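Long-range contacts in anti-sigma-I factor RsgI3 (PDB 6QE7), which probably restrains the sigma factor SigI3 until its extracellular pair of PA14 domains, the part crystallised here, binds pectin or related plant polysaccharides: residues Y65-D70 against V115-K121; G5-E9 against S47-K53. All blocks are in the same frame, centred on the assembly; numbering follows the deposited sequence.

Both contacts join antiparallel strands of the first PA14 domain, one in each of two sheets that face each other; the centres of contact 1 and contact 2 lie about 15 Å apart. Contact 2 is the more buried and pairs strands 6-11 and 46-51; its chemistry is that of a sheet interior, with leucine, valine and tryptophan on one face and an ion pair with a bridging water on the other. Contact 1 pairs strands 60-69 and 119-125 and is partly buried; its far end leaves the sheet to become a calcium site. The two meet where Ala120 CB of contact 1 packs on Trp50 CH2 of contact 2, 3.7 Å apart.

Contact 1: Y65-D70 against V115-K121. With CA (calcium ion), chain D.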
loop_
_atom_site.group_PDB
_atom_site.type_symbol
_atom_site.label_atom_id
_atom_site.label_comp_id
_atom_site.label_asym_id
_atom_site.label_seq_id
_atom_site.Cartn_x
_atom_site.Cartn_y
_atom_site.Cartn_z
ATOM N N TYR A 65 -14.749 -20.133 -10.158
ATOM C CA TYR A 65 -15.707 -19.099 -9.697
ATOM C C TYR A 65 -15.145 -18.438 -8.430
ATOM O O TYR A 65 -14.612 -19.129 -7.552
ATOM C CB TYR A 65 -17.074 -19.653 -9.310
ATOM C CG TYR A 65 -17.640 -20.746 -10.182
ATOM C CD1 TYR A 65 -17.082 -22.026 -10.224
ATOM C CD2 TYR A 65 -18.751 -20.488 -10.968
ATOM C CE1 TYR A 65 -17.662 -23.024 -11.005
ATOM C CE2 TYR A 65 -19.320 -21.470 -11.764
ATOM C CZ TYR A 65 -18.770 -22.740 -11.785
ATOM O OH TYR A 65 -19.347 -23.668 -12.627
ATOM N N THR A 66 -15.355 -17.126 -8.349
ATOM C CA THR A 66 -15.093 -16.277 -7.174
ATOM C C THR A 66 -16.438 -15.682 -6.800
ATOM O O THR A 66 -17.201 -15.329 -7.668
ATOM C CB THR A 66 -14.023 -15.223 -7.470
ATOM O OG1 THR A 66 -14.500 -14.330 -8.486
ATOM C CG2 THR A 66 -12.708 -15.820 -7.912
ATOM N N VAL A 67 -16.753 -15.688 -5.520
ATOM C CA VAL A 67 -17.879 -14.870 -5.021
ATOM C C VAL A 67 -17.250 -13.974 -3.956
ATOM O O VAL A 67 -16.782 -14.520 -2.947
ATOM C CB VAL A 67 -19.015 -15.748 -4.432
ATOM C CG1 VAL A 67 -20.208 -14.898 -4.065
ATOM C CG2 VAL A 67 -19.435 -16.822 -5.405
ATOM N N THR A 68 -17.252 -12.668 -4.185
ATOM C CA THR A 68 -16.480 -11.687 -3.398
ATOM C C THR A 68 -17.315 -10.451 -3.184
ATOM O O THR A 68 -18.042 -10.009 -4.099
ATOM C CB THR A 68 -15.158 -11.275 -4.033
ATOM O OG1 THR A 68 -15.224 -10.824 -5.410
ATOM C CG2 THR A 68 -14.167 -12.408 -3.988
ATOM N N ASP A 69 -17.037 -9.853 -2.038
ATOM C CA ASP A 69 -17.316 -8.441 -1.757
ATOM C C ASP A 69 -16.097 -7.943 -0.990
ATOM O O ASP A 69 -15.919 -8.449 0.125
ATOM C CB ASP A 69 -18.641 -8.328 -1.000
ATOM C CG ASP A 69 -18.895 -6.919 -0.513
ATOM O OD1 ASP A 69 -17.910 -6.090 -0.497
ATOM O OD2 ASP A 69 -20.049 -6.647 -0.200
ATOM N N ASP A 70 -15.234 -7.033 -1.574
ATOM C CA ASP A 70 -15.466 -6.395 -2.866
ATOM C C ASP A 70 -14.775 -7.120 -4.011
ATOM O O ASP A 70 -15.291 -8.131 -4.479
ATOM C CB ASP A 70 -15.073 -4.928 -2.839
ATOM C CG ASP A 70 -15.984 -4.175 -1.878
ATOM O OD1 ASP A 70 -15.769 -4.336 -0.613
ATOM O OD2 ASP A 70 -16.833 -3.400 -2.357
ATOM N N VAL A 115 -15.856 -1.212 2.113
ATOM C CA VAL A 115 -16.709 -0.898 3.286
ATOM C C VAL A 115 -17.875 -1.885 3.413
ATOM O O VAL A 115 -18.024 -2.820 2.613
ATOM C CB VAL A 115 -17.209 0.556 3.193
ATOM C CG1 VAL A 115 -16.062 1.601 3.261
ATOM C CG2 VAL A 115 -18.096 0.787 1.987
ATOM N N ARG A 116 -18.669 -1.711 4.466
ATOM C CA ARG A 116 -19.849 -2.585 4.642
ATOM C C ARG A 116 -19.393 -4.038 4.670
ATOM O O ARG A 116 -18.533 -4.404 5.537
ATOM C CB ARG A 116 -20.840 -2.244 3.552
ATOM C CG ARG A 116 -21.108 -0.746 3.615
ATOM C CD ARG A 116 -22.411 -0.393 2.963
ATOM N NE ARG A 116 -22.545 1.065 2.960
ATOM C CZ ARG A 116 -23.679 1.721 3.164
ATOM N NH1 ARG A 116 -24.795 1.057 3.403
ATOM N NH2 ARG A 116 -23.706 3.036 3.069
ATOM N N ALA A 117 -20.071 -4.874 3.926
ATOM C CA ALA A 117 -19.927 -6.339 4.056
ATOM C C ALA A 117 -18.626 -6.785 3.397
ATOM O O ALA A 117 -18.134 -6.097 2.512
ATOM C CB ALA A 117 -21.135 -6.986 3.444
ATOM N N ALA A 118 -18.068 -7.916 3.809
ATOM C CA ALA A 118 -16.801 -8.473 3.265
ATOM C C ALA A 118 -16.900 -10.005 3.219
ATOM O O ALA A 118 -17.267 -10.616 4.280
ATOM C CB ALA A 118 -15.618 -7.971 4.097
ATOM N N SER A 119 -16.620 -10.607 2.059
ATOM C CA SER A 119 -16.562 -12.080 1.885
ATOM C C SER A 119 -15.692 -12.478 0.702
ATOM O O SER A 119 -15.553 -11.686 -0.241
ATOM C CB SER A 119 -17.971 -12.680 1.711
ATOM O OG SER A 119 -18.734 -12.009 0.707
ATOM N N ALA A 120 -15.178 -13.702 0.719
ATOM C CA ALA A 120 -14.345 -14.229 -0.379
ATOM C C ALA A 120 -14.460 -15.753 -0.391
ATOM O O ALA A 120 -14.130 -16.431 0.634
ATOM C CB ALA A 120 -12.913 -13.776 -0.248
ATOM N N LYS A 121 -14.814 -16.253 -1.550
ATOM C CA LYS A 121 -15.012 -17.700 -1.822
ATOM C C LYS A 121 -14.512 -18.029 -3.208
ATOM O O LYS A 121 -14.842 -17.233 -4.167
ATOM C CB LYS A 121 -16.496 -18.044 -1.822
ATOM C CG LYS A 121 -17.153 -17.760 -0.486
ATOM C CD LYS A 121 -18.636 -17.921 -0.430
ATOM C CE LYS A 121 -19.099 -17.376 0.901
ATOM N NZ LYS A 121 -20.317 -18.056 1.355
HETATM CA CA CA D . -17.535 -4.433 1.037
HETATM O O HOH W 1 -18.823 -14.193 -0.985
HETATM O O HOH W 2 -20.083 -3.997 0.119
HETATM O O HOH W 3 -18.488 -2.322 -0.439
#
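Asp69 and Ala117 meet at a calcium ion where strand 60-69 ends and a loop leads into strand 119-125 of the PA14 beta-sandwich. Metal bonds define this end. Asp69 OD1 and Asp70 OD1 bind the calcium at 2.3 and 2.4 Å, and the carbonyl oxygens of Val115 and Ala117 bind it from the loop across. Gln113 OE1 and two waters complete the shell. Hard oxygen donors suit calcium, and the positive ion makes it tolerable for Asp69 OD1 to lie 3.0 Å from Ala117 O. Asp69 CG stands anti to the backbone N (chi1 172°), carrying the carboxylate across to the 115-121 side. The cis peptide bond between the two aspartates helps set both carboxylates on one ion, and a hydrogen bond from His114 N to Asp70 OD1 steadies the second.

Backbone hydrogen bonds join the strands. Val67 and Lys121 exchange a pair, as do Asp69 and Ser119, whose Asp69 N to Ser119 O bond is nearly straight (167°). Between them, Thr68 faces Ala120 as a non-hydrogen-bonded pair.

Apolar contacts are modest. Thr68 CG2 rests 4.2 Å from Ala120 CB on the inward face, where Ala120 is small enough to fit beneath Trp50 of the other sheet. On the opposite face Val67 lies beside the aliphatic root of Lys121, whose extended chain carries its amine away.

Side-chain polar bonds remain. Thr68 OG1 donates to Asp70 O, bracing the turn that leads into the site, and a water links Ser119 OG, 2.8 Å away, to Val67 O through a weak bond.

Contact 2: G5-E9 against S47-K53; sequences GLRGE and SVRWTGK
A single water lies among Arg7 O, Glu9 OE2 and Thr51 OG1, 2.6 Å from Glu9 OE2, with more acceptors about it than it has protons, so the bonds are probably shared. It ties the polar face of strand 6-9 to that of strand 47-51, while Thr51 OG1 has a further partner in Ser142.

Glu9's other oxygen reaches Arg49. OE1 receives NH1 at 2.9 Å in a salt bridge, met nearly along its C-O axis and close to the guanidinium plane, although the carboxylate and guanidinium planes are 60° apart. A bend in the glutamate chain (chi2 149°) brings the carboxylate back over Arg49 CB and CD. Both charges have second partners: Tyr11 OH bonds to Glu9 OE1, and Glu110 pairs with Arg49 NE. Glutamate and arginine suit this face because their long, bendable chains reach across the strand pair, and their opposite charges probably offset one another.

Beneath these side chains the backbones pair in antiparallel fashion. Glu9 and Arg49 exchange two 2.8 Å bonds between their N and O atoms, and Arg7 and Thr51 make a similar pair.

The face bearing Leu6, Val48 and Trp50 is largely apolar. Gly8 CA lies 3.6 Å from Trp50 CD1; the bare glycine lets the indole come this close to the backbone. Val48 CG1 sits over the rim of one ring face, while Leu6 CD1 meets Trp50 CB at 4.0 Å. Leu6 CD2 packs 3.7 Å from Gly52 CA, at a corner in the chain where Leu6 lies directly on the glycine backbone.

With Asp25 holding the indole nitrogen, Trp50 extends inward against Met109 and Tyr111, part of the packed interior between the two sheets of the PA14 beta-sandwich.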
loop_
_atom_site.group_PDB
_atom_site.type_symbol
_atom_site.label_atom_id
_atom_site.label_comp_id
_atom_site.label_asym_id
_atom_site.label_seq_id
_atom_site.Cartn_x
_atom_site.Cartn_y
_atom_site.Cartn_z
ATOM N N GLY A 5 -3.564 -26.094 1.725
ATOM C CA GLY A 5 -4.278 -24.822 1.572
ATOM C C GLY A 5 -3.531 -23.876 0.675
ATOM O O GLY A 5 -2.597 -24.331 -0.008
ATOM N N LEU A 6 -3.876 -22.579 0.750
ATOM C CA LEU A 6 -3.048 -21.505 0.150
ATOM C C LEU A 6 -2.482 -20.632 1.245
ATOM O O LEU A 6 -3.125 -20.495 2.260
ATOM C CB LEU A 6 -3.940 -20.719 -0.802
ATOM C CG LEU A 6 -4.446 -21.506 -2.012
ATOM C CD1 LEU A 6 -5.345 -20.637 -2.914
ATOM C CD2 LEU A 6 -3.302 -22.086 -2.803
ATOM N N ARG A 7 -1.341 -20.021 1.001
ATOM C CA ARG A 7 -0.805 -18.953 1.856
ATOM C C ARG A 7 -1.616 -17.691 1.624
ATOM O O ARG A 7 -1.589 -17.176 0.505
ATOM C CB ARG A 7 0.666 -18.749 1.501
ATOM C CG ARG A 7 1.375 -17.679 2.320
ATOM C CD ARG A 7 2.610 -17.200 1.573
ATOM N NE ARG A 7 3.659 -17.877 2.259
ATOM C CZ ARG A 7 4.979 -17.697 2.078
ATOM N NH1 ARG A 7 5.432 -16.852 1.164
ATOM N NH2 ARG A 7 5.829 -18.409 2.817
ATOM N N GLY A 8 -2.191 -17.157 2.703
ATOM C CA GLY A 8 -2.927 -15.887 2.749
ATOM C C GLY A 8 -2.094 -14.791 3.363
ATOM O O GLY A 8 -1.542 -14.960 4.491
ATOM N N GLU A 9 -1.890 -13.741 2.589
ATOM C CA GLU A 9 -1.211 -12.521 3.057
ATOM C C GLU A 9 -2.345 -11.527 3.320
ATOM O O GLU A 9 -3.065 -11.157 2.325
ATOM C CB GLU A 9 -0.201 -11.957 2.032
ATOM C CG GLU A 9 0.936 -12.848 1.515
ATOM C CD GLU A 9 1.370 -12.535 0.071
ATOM O OE1 GLU A 9 1.235 -11.361 -0.395
ATOM O OE2 GLU A 9 1.796 -13.456 -0.614
ATOM N N SER A 47 -7.001 -6.031 2.374
ATOM C CA SER A 47 -6.697 -6.868 1.199
ATOM C C SER A 47 -5.965 -8.123 1.631
ATOM O O SER A 47 -5.308 -8.109 2.671
ATOM C CB SER A 47 -5.979 -6.120 0.093
ATOM O OG SER A 47 -4.762 -5.496 0.518
ATOM N N VAL A 48 -6.138 -9.149 0.789
ATOM C CA VAL A 48 -5.681 -10.522 1.006
ATOM C C VAL A 48 -5.188 -10.985 -0.348
ATOM O O VAL A 48 -5.919 -10.850 -1.335
ATOM C CB VAL A 48 -6.795 -11.459 1.567
ATOM C CG1 VAL A 48 -6.160 -12.728 2.015
ATOM C CG2 VAL A 48 -7.580 -10.855 2.738
ATOM N N ARG A 49 -4.027 -11.608 -0.304
ATOM C CA ARG A 49 -3.455 -12.340 -1.423
ATOM C C ARG A 49 -3.230 -13.794 -1.019
ATOM O O ARG A 49 -2.438 -14.035 -0.144
ATOM C CB ARG A 49 -2.102 -11.771 -1.834
ATOM C CG ARG A 49 -1.692 -12.345 -3.190
ATOM C CD ARG A 49 -0.347 -11.851 -3.559
ATOM N NE ARG A 49 -0.485 -10.522 -4.070
ATOM C CZ ARG A 49 0.144 -9.428 -3.630
ATOM N NH1 ARG A 49 0.903 -9.471 -2.560
ATOM N NH2 ARG A 49 -0.006 -8.287 -4.297
ATOM N N TRP A 50 -3.857 -14.703 -1.746
ATOM C CA TRP A 50 -3.685 -16.158 -1.580
ATOM C C TRP A 50 -2.834 -16.664 -2.734
ATOM O O TRP A 50 -3.158 -16.319 -3.867
ATOM C CB TRP A 50 -5.034 -16.829 -1.585
ATOM C CG TRP A 50 -5.879 -16.540 -0.388
ATOM C CD1 TRP A 50 -5.722 -17.099 0.846
ATOM C CD2 TRP A 50 -7.092 -15.783 -0.336
ATOM N NE1 TRP A 50 -6.707 -16.687 1.677
ATOM C CE2 TRP A 50 -7.549 -15.838 1.013
ATOM C CE3 TRP A 50 -7.815 -14.990 -1.231
ATOM C CZ2 TRP A 50 -8.718 -15.183 1.455
ATOM C CZ3 TRP A 50 -8.956 -14.309 -0.786
ATOM C CH2 TRP A 50 -9.381 -14.377 0.550
ATOM N N THR A 51 -1.715 -17.317 -2.445
ATOM C CA THR A 51 -0.873 -17.940 -3.491
ATOM C C THR A 51 -0.469 -19.377 -3.132
ATOM O O THR A 51 -0.344 -19.723 -1.957
ATOM C CB THR A 51 0.383 -17.135 -3.738
ATOM O OG1 THR A 51 1.147 -17.219 -2.543
ATOM C CG2 THR A 51 0.096 -15.711 -4.189
ATOM N N GLY A 52 -0.416 -20.229 -4.148
ATOM C CA GLY A 52 0.126 -21.582 -4.059
ATOM C C GLY A 52 -0.071 -22.266 -5.381
ATOM O O GLY A 52 0.089 -21.571 -6.449
ATOM N N LYS A 53 -0.498 -23.519 -5.298
ATOM C CA LYS A 53 -0.743 -24.391 -6.476
ATOM C C LYS A 53 -2.050 -25.101 -6.242
ATOM O O LYS A 53 -2.364 -25.456 -5.057
ATOM C CB LYS A 53 0.446 -25.338 -6.644
ATOM C CG LYS A 53 1.727 -24.633 -7.050
ATOM C CD LYS A 53 2.926 -25.535 -6.892
ATOM C CE LYS A 53 4.210 -25.006 -7.479
ATOM N NZ LYS A 53 3.960 -24.280 -8.742
HETATM O O HOH W 4 0.238 -15.533 -0.720
#